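Local coordinates for protein phospholipase C-beta (PLC-beta) (Sepia officinalis, PDB 3QR0) that is a multidomain calcium-binding phospholipase C-beta that joins PH, EF-hand-like, TIM-barrel and C2 domains in one chain, at residues L598-Q601 and A606-V609; N582-I587 and C802-D807; V613-G618 and E753-L758; E674-G677 and D681-R684. All coordinates share one frame; numbering follows the deposited sequence.

Contact 1 is the hub of the four, because each of the others touches it. Asn599 N lies 2.7 Å from Asn582 OD1 of contact 2, Cys608 SG packs 3.9 Å from Glu753 CB of contact 3, and Val609 CG2 sits 3.6 Å from Tyr676 CE2 of contact 4. Contacts 2 and 4 have centres about 9 Å apart and are tied by a salt bridge from Arg684 NH1 to Asp806 OD1. Contacts 3 and 4 do not touch. Contact 1 is also near the calcium ion held by Asn339, Glu368, Asp370 and Glu417: the side chain of Asn599 is about 9 Å from the metal.

Contact 1. Residues L598-Q601 and A606-V609; sequences LNFQ and AMCV
Met607 reaches from its helix toward the loop 598-601 and lays its thioether over the ring of Phe600, the sulfur making a Met-aromatic contact and the methyl a CH-pi contact, inside the Y half of the TIM barrel. Followed outward, CB makes no close approach to the loop. The next atom, CG, lies 3.3 Å from Asn599 O. SD then passes Leu598, 3.8 Å from its CB, while Leu598 and Met607 run past one another in opposite directions. CE ends the chain 3.5 Å from the centroid of the Phe600 ring and only 11° off the ring normal, which identifies a CH-pi contact over the face. The sulfur shares that face less centrally: SD is 4.1 Å from the same centroid and 23° off the normal. Two successive bends, at chi2 and at chi3 (-63°), explain the placement, since they fold the thioether back and turn its methyl onto the ring. Met607 thus supplies the largest share of the contact, 105 of the 231 Å² buried in all. A smaller apolar touch, Leu598 CD2 to Ala606 CB at 4.4 Å, extends the packing by one residue toward the start of the helix. Asn599 sends its polar end the other way, where OD1 bonds to His338 ND1. In the fold, the loop leaves strand 595-596 and is fastened by backbone bonds from Leu598 to Ser336 and His338, while helix 605-613 covers it through Met607 and, one turn on, Asn610 and Leu611 against Phe600.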
# COMPACT_ATOMS: atom_id res chain seq x y z
N LEU A 598 -8.02 8.96 -7.10
CA LEU A 598 -8.65 7.67 -7.32
C LEU A 598 -9.74 7.43 -6.29
O LEU A 598 -9.70 7.97 -5.18
CB LEU A 598 -7.61 6.55 -7.25
CG LEU A 598 -6.44 6.68 -8.24
CD1 LEU A 598 -5.33 5.71 -7.88
CD2 LEU A 598 -6.93 6.46 -9.66
N ASN A 599 -10.71 6.61 -6.66
CA ASN A 599 -11.73 6.16 -5.73
C ASN A 599 -11.17 5.04 -4.86
O ASN A 599 -11.04 3.90 -5.31
CB ASN A 599 -12.97 5.70 -6.49
CG ASN A 599 -13.65 6.83 -7.23
OD1 ASN A 599 -13.91 7.89 -6.66
ND2 ASN A 599 -13.92 6.62 -8.50
N PHE A 600 -10.85 5.37 -3.60
CA PHE A 600 -10.20 4.43 -2.68
C PHE A 600 -11.07 3.24 -2.28
O PHE A 600 -10.55 2.23 -1.83
CB PHE A 600 -9.68 5.16 -1.43
CG PHE A 600 -8.27 5.66 -1.57
CD1 PHE A 600 -7.92 6.49 -2.62
CD2 PHE A 600 -7.29 5.28 -0.67
CE1 PHE A 600 -6.62 6.94 -2.77
CE2 PHE A 600 -5.99 5.74 -0.80
CZ PHE A 600 -5.65 6.56 -1.85
N GLN A 601 -12.39 3.37 -2.46
CA GLN A 601 -13.32 2.30 -2.11
C GLN A 601 -13.43 1.22 -3.18
O GLN A 601 -14.03 0.17 -2.94
CB GLN A 601 -14.72 2.87 -1.83
CG GLN A 601 -15.48 3.37 -3.05
CD GLN A 601 -15.22 4.83 -3.38
OE1 GLN A 601 -14.09 5.34 -3.23
NE2 GLN A 601 -16.26 5.52 -3.84
N ALA A 606 -6.37 -0.18 -10.65
CA ALA A 606 -5.85 1.15 -10.37
C ALA A 606 -5.49 1.35 -8.89
O ALA A 606 -4.41 1.85 -8.58
CB ALA A 606 -6.84 2.20 -10.81
N MET A 607 -6.39 0.97 -7.99
CA MET A 607 -6.14 1.10 -6.55
C MET A 607 -5.07 0.13 -6.05
O MET A 607 -4.24 0.50 -5.22
CB MET A 607 -7.43 0.95 -5.73
CG MET A 607 -8.20 2.25 -5.53
SD MET A 607 -7.18 3.62 -4.92
CE MET A 607 -6.66 2.99 -3.32
N CYS A 608 -5.09 -1.10 -6.55
CA CYS A 608 -4.05 -2.08 -6.25
C CYS A 608 -2.65 -1.54 -6.57
O CYS A 608 -1.73 -1.67 -5.75
CB CYS A 608 -4.30 -3.39 -7.00
SG CYS A 608 -5.76 -4.28 -6.44
N VAL A 609 -2.50 -0.93 -7.74
CA VAL A 609 -1.22 -0.35 -8.17
C VAL A 609 -0.86 0.89 -7.35
O VAL A 609 0.29 1.05 -6.93
CB VAL A 609 -1.26 0.03 -9.67
CG1 VAL A 609 -0.03 0.81 -10.07
CG2 VAL A 609 -1.39 -1.23 -10.53

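Contact 2. Residues N582-I587 and C802-D807; sequences NYVPQI and CAFEDD. With GOL (glycerol), chain C.
Asp806 OD1 is gripped by two groups, the O3 hydroxyl of a glycerol at 2.9 Å and the guanidinium of Arg684, which forms a salt bridge through NH1. The C-terminal residues 802-807, which connect helix 793-800 to helix 808-815, lie through Phe804 against the TIM-barrel segment 582-587, a loop running into helix 586-589, and the same glycerol also bridges the two segments. This is consistent with the PLC-beta family, whose proximal C-terminal region packs against the catalytic core. Direct contact is apolar and centres on Phe804, which accounts for 98 of the 192 Å² buried. Ile587 CG1 stands 3.6 Å from the centroid of the Phe804 ring, 11° from its normal, a CH-pi contact over the face. Val584 comes in at about a right angle to the aromatic side chain and places CG1 3.8 Å from Phe804 CD1. Gln586 contributes only the root of its chain, with CB 4.0 Å from Phe804 CE1. Chi1 of -65° turns the Phe804 ring away from its own carbonyl carbon and into this apolar niche, while Phe804 O bonds to Arg684. The glycerol, probably from the crystallisation liquor, completes its bridge at two backbone positions: its O2 donates to Asn582 O at 2.9 Å, and its O1 accepts from Val584 N at 3.0 Å with an N-H...O angle of 161°.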
# COMPACT_ATOMS: atom_id res chain seq x y z
N ASN A 582 -12.02 3.13 -11.56
CA ASN A 582 -10.89 4.04 -11.71
C ASN A 582 -10.18 3.90 -13.05
O ASN A 582 -10.16 2.82 -13.63
CB ASN A 582 -9.87 3.74 -10.62
CG ASN A 582 -10.33 4.15 -9.25
OD1 ASN A 582 -10.68 5.31 -9.03
ND2 ASN A 582 -10.33 3.21 -8.31
N TYR A 583 -9.58 4.99 -13.51
CA TYR A 583 -8.53 4.92 -14.53
C TYR A 583 -7.22 4.43 -13.91
O TYR A 583 -7.01 4.54 -12.70
CB TYR A 583 -8.29 6.27 -15.20
CG TYR A 583 -8.24 7.46 -14.26
CD1 TYR A 583 -9.23 8.43 -14.29
CD2 TYR A 583 -7.20 7.61 -13.33
CE1 TYR A 583 -9.19 9.52 -13.44
CE2 TYR A 583 -7.17 8.70 -12.46
CZ TYR A 583 -8.17 9.65 -12.53
OH TYR A 583 -8.16 10.74 -11.68
N VAL A 584 -6.34 3.89 -14.75
CA VAL A 584 -5.01 3.51 -14.33
C VAL A 584 -4.17 4.79 -14.18
O VAL A 584 -4.07 5.56 -15.13
CB VAL A 584 -4.35 2.54 -15.33
CG1 VAL A 584 -2.92 2.25 -14.93
CG2 VAL A 584 -5.16 1.25 -15.42
N PRO A 585 -3.61 5.02 -12.99
CA PRO A 585 -2.98 6.31 -12.70
C PRO A 585 -1.72 6.62 -13.53
O PRO A 585 -1.44 7.80 -13.77
CB PRO A 585 -2.66 6.23 -11.21
CG PRO A 585 -2.59 4.77 -10.91
CD PRO A 585 -3.57 4.12 -11.82
N GLN A 586 -0.99 5.59 -13.95
CA GLN A 586 0.17 5.77 -14.84
C GLN A 586 -0.15 6.65 -16.05
O GLN A 586 0.70 7.39 -16.52
CB GLN A 586 0.72 4.42 -15.32
CG GLN A 586 1.70 3.74 -14.35
CD GLN A 586 1.02 3.01 -13.19
OE1 GLN A 586 -0.21 2.93 -13.12
NE2 GLN A 586 1.83 2.47 -12.28
N ILE A 587 -1.38 6.56 -16.57
CA ILE A 587 -1.78 7.38 -17.72
C ILE A 587 -1.40 8.84 -17.50
O ILE A 587 -0.89 9.51 -18.40
CB ILE A 587 -3.31 7.29 -18.01
CG1 ILE A 587 -3.69 5.89 -18.50
CG2 ILE A 587 -3.72 8.33 -19.07
CD1 ILE A 587 -5.20 5.63 -18.49
N CYS A 802 -5.25 2.53 -25.24
CA CYS A 802 -5.98 1.27 -25.15
C CYS A 802 -5.20 0.19 -24.39
O CYS A 802 -5.81 -0.70 -23.79
CB CYS A 802 -6.37 0.75 -26.54
SG CYS A 802 -7.63 1.76 -27.37
N ALA A 803 -3.87 0.27 -24.39
CA ALA A 803 -3.03 -0.69 -23.65
C ALA A 803 -3.36 -0.78 -22.15
O ALA A 803 -3.10 -1.81 -21.53
CB ALA A 803 -1.55 -0.35 -23.82
N PHE A 804 -3.92 0.28 -21.57
CA PHE A 804 -4.28 0.30 -20.15
C PHE A 804 -5.60 -0.39 -19.80
O PHE A 804 -5.85 -0.70 -18.63
CB PHE A 804 -4.34 1.75 -19.66
CG PHE A 804 -3.02 2.44 -19.70
CD1 PHE A 804 -2.10 2.26 -18.67
CD2 PHE A 804 -2.68 3.24 -20.77
CE1 PHE A 804 -0.86 2.89 -18.71
CE2 PHE A 804 -1.45 3.88 -20.81
CZ PHE A 804 -0.54 3.71 -19.79
N GLU A 805 -6.44 -0.62 -20.81
CA GLU A 805 -7.79 -1.14 -20.58
C GLU A 805 -7.75 -2.60 -20.14
O GLU A 805 -6.77 -3.31 -20.38
CB GLU A 805 -8.66 -0.99 -21.83
CG GLU A 805 -8.92 0.46 -22.24
CD GLU A 805 -9.72 1.24 -21.21
OE1 GLU A 805 -10.61 0.65 -20.57
OE2 GLU A 805 -9.46 2.45 -21.05
N ASP A 806 -8.83 -3.03 -19.49
CA ASP A 806 -8.97 -4.42 -19.04
C ASP A 806 -8.96 -5.42 -20.20
O ASP A 806 -8.61 -6.58 -20.00
CB ASP A 806 -10.26 -4.59 -18.22
CG ASP A 806 -10.19 -3.92 -16.85
OD1 ASP A 806 -9.15 -3.32 -16.48
OD2 ASP A 806 -11.20 -4.01 -16.11
N ASP A 807 -9.35 -4.98 -21.39
CA ASP A 807 -9.25 -5.78 -22.62
C ASP A 807 -8.67 -4.89 -23.73
O ASP A 807 -9.42 -4.29 -24.51
CB ASP A 807 -10.63 -6.33 -23.00
CG ASP A 807 -10.58 -7.29 -24.18
OD1 ASP A 807 -9.56 -7.34 -24.90
OD2 ASP A 807 -11.59 -8.00 -24.40
C1 GOL C . -8.01 1.96 -17.55
O1 GOL C . -7.74 3.32 -17.34
C2 GOL C . -8.87 1.39 -16.43
O2 GOL C . -10.14 1.98 -16.45
C3 GOL C . -9.02 -0.12 -16.58
O3 GOL C . -9.28 -0.71 -15.32

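Contact 3. Residues V613-G618 and E753-L758; sequences VFEYNG and ESNRPL
With chi1 of -173° in Glu615 and -152° in Asn755, each CG swings opposite its own backbone N, and the two side chains converge across the interface between TIM barrel and C2 domain. Glu615 stays extended beyond CG and so carries its carboxylate out from the loop that follows helix 605-613. Asn755 sits on a backbone in the left-handed region, in the turn leading to strand 757-758. The two chains cross at about a right angle, with carboxylate and amide planes 75° apart. Their CA atoms are 8.3 Å apart, and only 78 Å² is buried, so the link is narrow and polar. Its direct element is a weak hydrogen bond, Asn755 ND2 to Glu615 OE1 at 3.4 Å. Other groups hold the carboxylate more firmly: OE2 accepts from Asn148 ND2, and OE1 forms a salt bridge with Arg751. Asn755 ND2 also donates to O2 of a further glycerol, probably also from the crystallisation liquor. Three acceptors for two N-H groups suggest that OE1 and a bridging water share one of them, since both lie on the side of the same N-H, which points more nearly at the water. The Glu615 stem lies against the amide too, with CB 3.8 Å from Asn755 ND2. The water closes a small triangle, accepting from Asn755 ND2 at 3.2 Å and donating to Glu615 OE1 at 2.6 Å.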
# COMPACT_ATOMS: atom_id res chain seq x y z
N VAL A 613 2.61 1.25 -5.08
CA VAL A 613 3.73 2.16 -5.34
C VAL A 613 3.96 3.13 -4.19
O VAL A 613 5.11 3.45 -3.88
CB VAL A 613 3.59 2.93 -6.69
CG1 VAL A 613 3.40 1.95 -7.86
CG2 VAL A 613 2.47 3.94 -6.65
N PHE A 614 2.88 3.58 -3.55
CA PHE A 614 2.98 4.55 -2.46
C PHE A 614 3.33 3.92 -1.09
O PHE A 614 3.40 4.64 -0.09
CB PHE A 614 1.71 5.41 -2.37
CG PHE A 614 1.68 6.56 -3.34
CD1 PHE A 614 2.58 7.61 -3.22
CD2 PHE A 614 0.77 6.59 -4.38
CE1 PHE A 614 2.57 8.67 -4.11
CE2 PHE A 614 0.75 7.65 -5.28
CZ PHE A 614 1.65 8.69 -5.14
N GLU A 615 3.54 2.61 -1.05
CA GLU A 615 4.14 1.99 0.13
C GLU A 615 5.57 2.48 0.31
O GLU A 615 6.06 2.61 1.43
CB GLU A 615 4.15 0.46 0.02
CG GLU A 615 4.62 -0.20 1.31
CD GLU A 615 4.70 -1.70 1.24
OE1 GLU A 615 4.83 -2.26 0.12
OE2 GLU A 615 4.64 -2.33 2.31
N TYR A 616 6.24 2.75 -0.81
CA TYR A 616 7.64 3.16 -0.80
C TYR A 616 7.81 4.61 -0.34
O TYR A 616 6.84 5.34 -0.18
CB TYR A 616 8.28 2.90 -2.17
CG TYR A 616 8.44 1.42 -2.44
CD1 TYR A 616 9.57 0.74 -2.01
CD2 TYR A 616 7.44 0.69 -3.09
CE1 TYR A 616 9.72 -0.62 -2.23
CE2 TYR A 616 7.59 -0.67 -3.32
CZ TYR A 616 8.73 -1.31 -2.88
OH TYR A 616 8.90 -2.66 -3.09
N ASN A 617 9.06 4.99 -0.08
CA ASN A 617 9.39 6.26 0.55
C ASN A 617 8.66 6.44 1.89
O ASN A 617 8.03 7.47 2.14
CB ASN A 617 9.15 7.44 -0.39
CG ASN A 617 9.92 8.68 0.03
OD1 ASN A 617 11.08 8.60 0.45
ND2 ASN A 617 9.28 9.85 -0.08
N GLY A 618 8.74 5.41 2.73
CA GLY A 618 8.22 5.46 4.10
C GLY A 618 6.72 5.51 4.22
O GLY A 618 6.19 5.89 5.26
N GLU A 753 -5.69 -6.60 -1.83
CA GLU A 753 -5.96 -5.41 -2.65
C GLU A 753 -5.56 -4.11 -1.95
O GLU A 753 -5.16 -3.15 -2.61
CB GLU A 753 -7.43 -5.32 -3.04
CG GLU A 753 -7.92 -6.45 -3.92
CD GLU A 753 -8.53 -7.60 -3.14
OE1 GLU A 753 -8.14 -7.82 -1.96
OE2 GLU A 753 -9.39 -8.30 -3.70
N SER A 754 -5.65 -4.09 -0.62
CA SER A 754 -5.23 -2.92 0.17
C SER A 754 -3.72 -2.90 0.43
O SER A 754 -3.23 -2.05 1.17
CB SER A 754 -5.99 -2.87 1.51
OG SER A 754 -5.57 -3.90 2.38
N ASN A 755 -3.01 -3.84 -0.18
CA ASN A 755 -1.56 -3.99 -0.04
C ASN A 755 -1.10 -4.43 1.35
O ASN A 755 0.03 -4.16 1.74
CB ASN A 755 -0.80 -2.73 -0.49
CG ASN A 755 0.61 -3.04 -1.01
OD1 ASN A 755 0.83 -4.07 -1.65
ND2 ASN A 755 1.55 -2.15 -0.74
N ARG A 756 -1.96 -5.11 2.10
CA ARG A 756 -1.54 -5.75 3.34
C ARG A 756 -1.18 -7.21 3.07
O ARG A 756 -1.75 -7.83 2.16
CB ARG A 756 -2.61 -5.63 4.43
CG ARG A 756 -2.78 -4.21 5.00
CD ARG A 756 -1.52 -3.76 5.74
NE ARG A 756 -1.67 -2.47 6.41
CZ ARG A 756 -2.15 -2.28 7.64
NH1 ARG A 756 -2.56 -3.31 8.38
NH2 ARG A 756 -2.23 -1.05 8.12
N PRO A 757 -0.25 -7.77 3.86
CA PRO A 757 0.21 -9.14 3.62
C PRO A 757 -0.88 -10.21 3.78
O PRO A 757 -1.66 -10.16 4.73
CB PRO A 757 1.31 -9.35 4.68
CG PRO A 757 1.59 -8.02 5.26
CD PRO A 757 0.39 -7.18 5.05
N LEU A 758 -0.92 -11.15 2.85
CA LEU A 758 -1.69 -12.37 3.04
C LEU A 758 -1.09 -13.23 4.14
O LEU A 758 -1.80 -13.99 4.79
CB LEU A 758 -1.75 -13.19 1.74
CG LEU A 758 -2.90 -12.92 0.79
CD1 LEU A 758 -2.81 -11.51 0.25
CD2 LEU A 758 -2.90 -13.94 -0.35
O HOH W 1 4.30 -2.50 -2.43

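Contact 4. Residues E674-G677 and D681-R684; sequences EMYG and DTVR. With GOL (glycerol), chain E.
Glu674 OE1 is sandwiched between two donors that reach it from opposite faces of the carboxylate plane. Arg684 NE makes a salt bridge on the syn side at 3.0 Å, and Tyr676 OH donates on the anti side at 2.6 Å. Both are tilted from that plane, the arginine by 32°. Strand 669-676 and the short, weakly bonded strand 683-684 of the C2 beta-sandwich run antiparallel, joined by a short connection. Met675 and Val683 form a hydrogen-bonded pair: Met675 N meets Val683 O at 3.0 Å, and Val683 N meets Met675 O at 2.8 Å. Toward the turn, Gly677 N donates to Thr682 OG1 at 3.1 Å; that hydroxyl also bonds to Leu678 O. Arg684 runs along the edge of the Tyr676 ring, its CD 3.8 Å from Tyr676 CE1. NH1 goes to Asp806 and to Phe804 O, whereas NH2 bonds to O2 of a glycerol at 3.0 Å, and that hydroxyl donates in turn to Glu674 OE2. Tyr676 OH has Arg720 as a further partner. With Arg684 and the Tyr676 phenol on OE1, and Lys685 N and the glycerol hydroxyl on OE2, the Glu674 carboxylate is probably kept ionised, and its opposed donors would restrain its rotation.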
# COMPACT_ATOMS: atom_id res chain seq x y z
N GLU A 674 1.87 -8.56 -15.30
CA GLU A 674 1.54 -7.38 -16.10
C GLU A 674 2.57 -6.27 -15.86
O GLU A 674 3.30 -6.30 -14.86
CB GLU A 674 0.12 -6.89 -15.77
CG GLU A 674 -0.95 -7.85 -16.28
CD GLU A 674 -2.36 -7.27 -16.29
OE1 GLU A 674 -2.60 -6.17 -15.74
OE2 GLU A 674 -3.24 -7.94 -16.89
N MET A 675 2.62 -5.32 -16.79
CA MET A 675 3.46 -4.14 -16.63
C MET A 675 2.64 -2.89 -16.94
O MET A 675 1.85 -2.88 -17.89
CB MET A 675 4.69 -4.22 -17.55
CG MET A 675 5.65 -3.04 -17.42
SD MET A 675 7.27 -3.29 -18.19
CE MET A 675 7.82 -4.79 -17.37
N TYR A 676 2.83 -1.85 -16.12
CA TYR A 676 2.18 -0.55 -16.32
C TYR A 676 3.24 0.53 -16.25
O TYR A 676 4.06 0.56 -15.33
CB TYR A 676 1.11 -0.28 -15.25
CG TYR A 676 0.36 -1.51 -14.82
CD1 TYR A 676 -0.61 -2.08 -15.64
CD2 TYR A 676 0.63 -2.12 -13.61
CE1 TYR A 676 -1.29 -3.24 -15.26
CE2 TYR A 676 -0.04 -3.27 -13.22
CZ TYR A 676 -1.01 -3.82 -14.04
OH TYR A 676 -1.68 -4.97 -13.65
N GLY A 677 3.22 1.42 -17.23
CA GLY A 677 4.16 2.53 -17.29
C GLY A 677 3.75 3.43 -18.44
O GLY A 677 2.58 3.74 -18.58
N ASP A 681 5.11 0.73 -22.90
CA ASP A 681 5.62 -0.27 -21.96
C ASP A 681 4.50 -0.98 -21.18
O ASP A 681 4.78 -1.84 -20.34
CB ASP A 681 6.56 0.39 -20.94
CG ASP A 681 7.82 0.95 -21.57
OD1 ASP A 681 8.24 0.43 -22.62
OD2 ASP A 681 8.39 1.91 -21.02
N THR A 682 3.25 -0.62 -21.44
CA THR A 682 2.14 -1.18 -20.69
C THR A 682 1.66 -2.48 -21.35
O THR A 682 1.31 -2.49 -22.52
CB THR A 682 1.01 -0.15 -20.55
OG1 THR A 682 1.49 0.95 -19.77
CG2 THR A 682 -0.21 -0.77 -19.87
N VAL A 683 1.67 -3.56 -20.58
CA VAL A 683 1.30 -4.89 -21.06
C VAL A 683 0.28 -5.51 -20.11
O VAL A 683 0.58 -5.80 -18.95
CB VAL A 683 2.54 -5.81 -21.13
CG1 VAL A 683 2.14 -7.22 -21.59
CG2 VAL A 683 3.61 -5.22 -22.05
N ARG A 684 -0.94 -5.69 -20.62
CA ARG A 684 -2.01 -6.33 -19.88
C ARG A 684 -2.59 -7.52 -20.64
O ARG A 684 -2.64 -7.51 -21.86
CB ARG A 684 -3.12 -5.32 -19.60
CG ARG A 684 -2.68 -4.19 -18.69
CD ARG A 684 -3.86 -3.49 -18.07
NE ARG A 684 -4.57 -4.35 -17.13
CZ ARG A 684 -5.76 -4.08 -16.60
NH1 ARG A 684 -6.41 -2.96 -16.90
NH2 ARG A 684 -6.31 -4.95 -15.76
C1 GOL E . -5.03 -9.72 -14.18
O1 GOL E . -5.91 -10.62 -14.83
C2 GOL E . -5.61 -8.33 -14.31
O2 GOL E . -5.43 -7.85 -15.62
C3 GOL E . -4.95 -7.38 -13.31
O3 GOL E . -5.89 -7.00 -12.33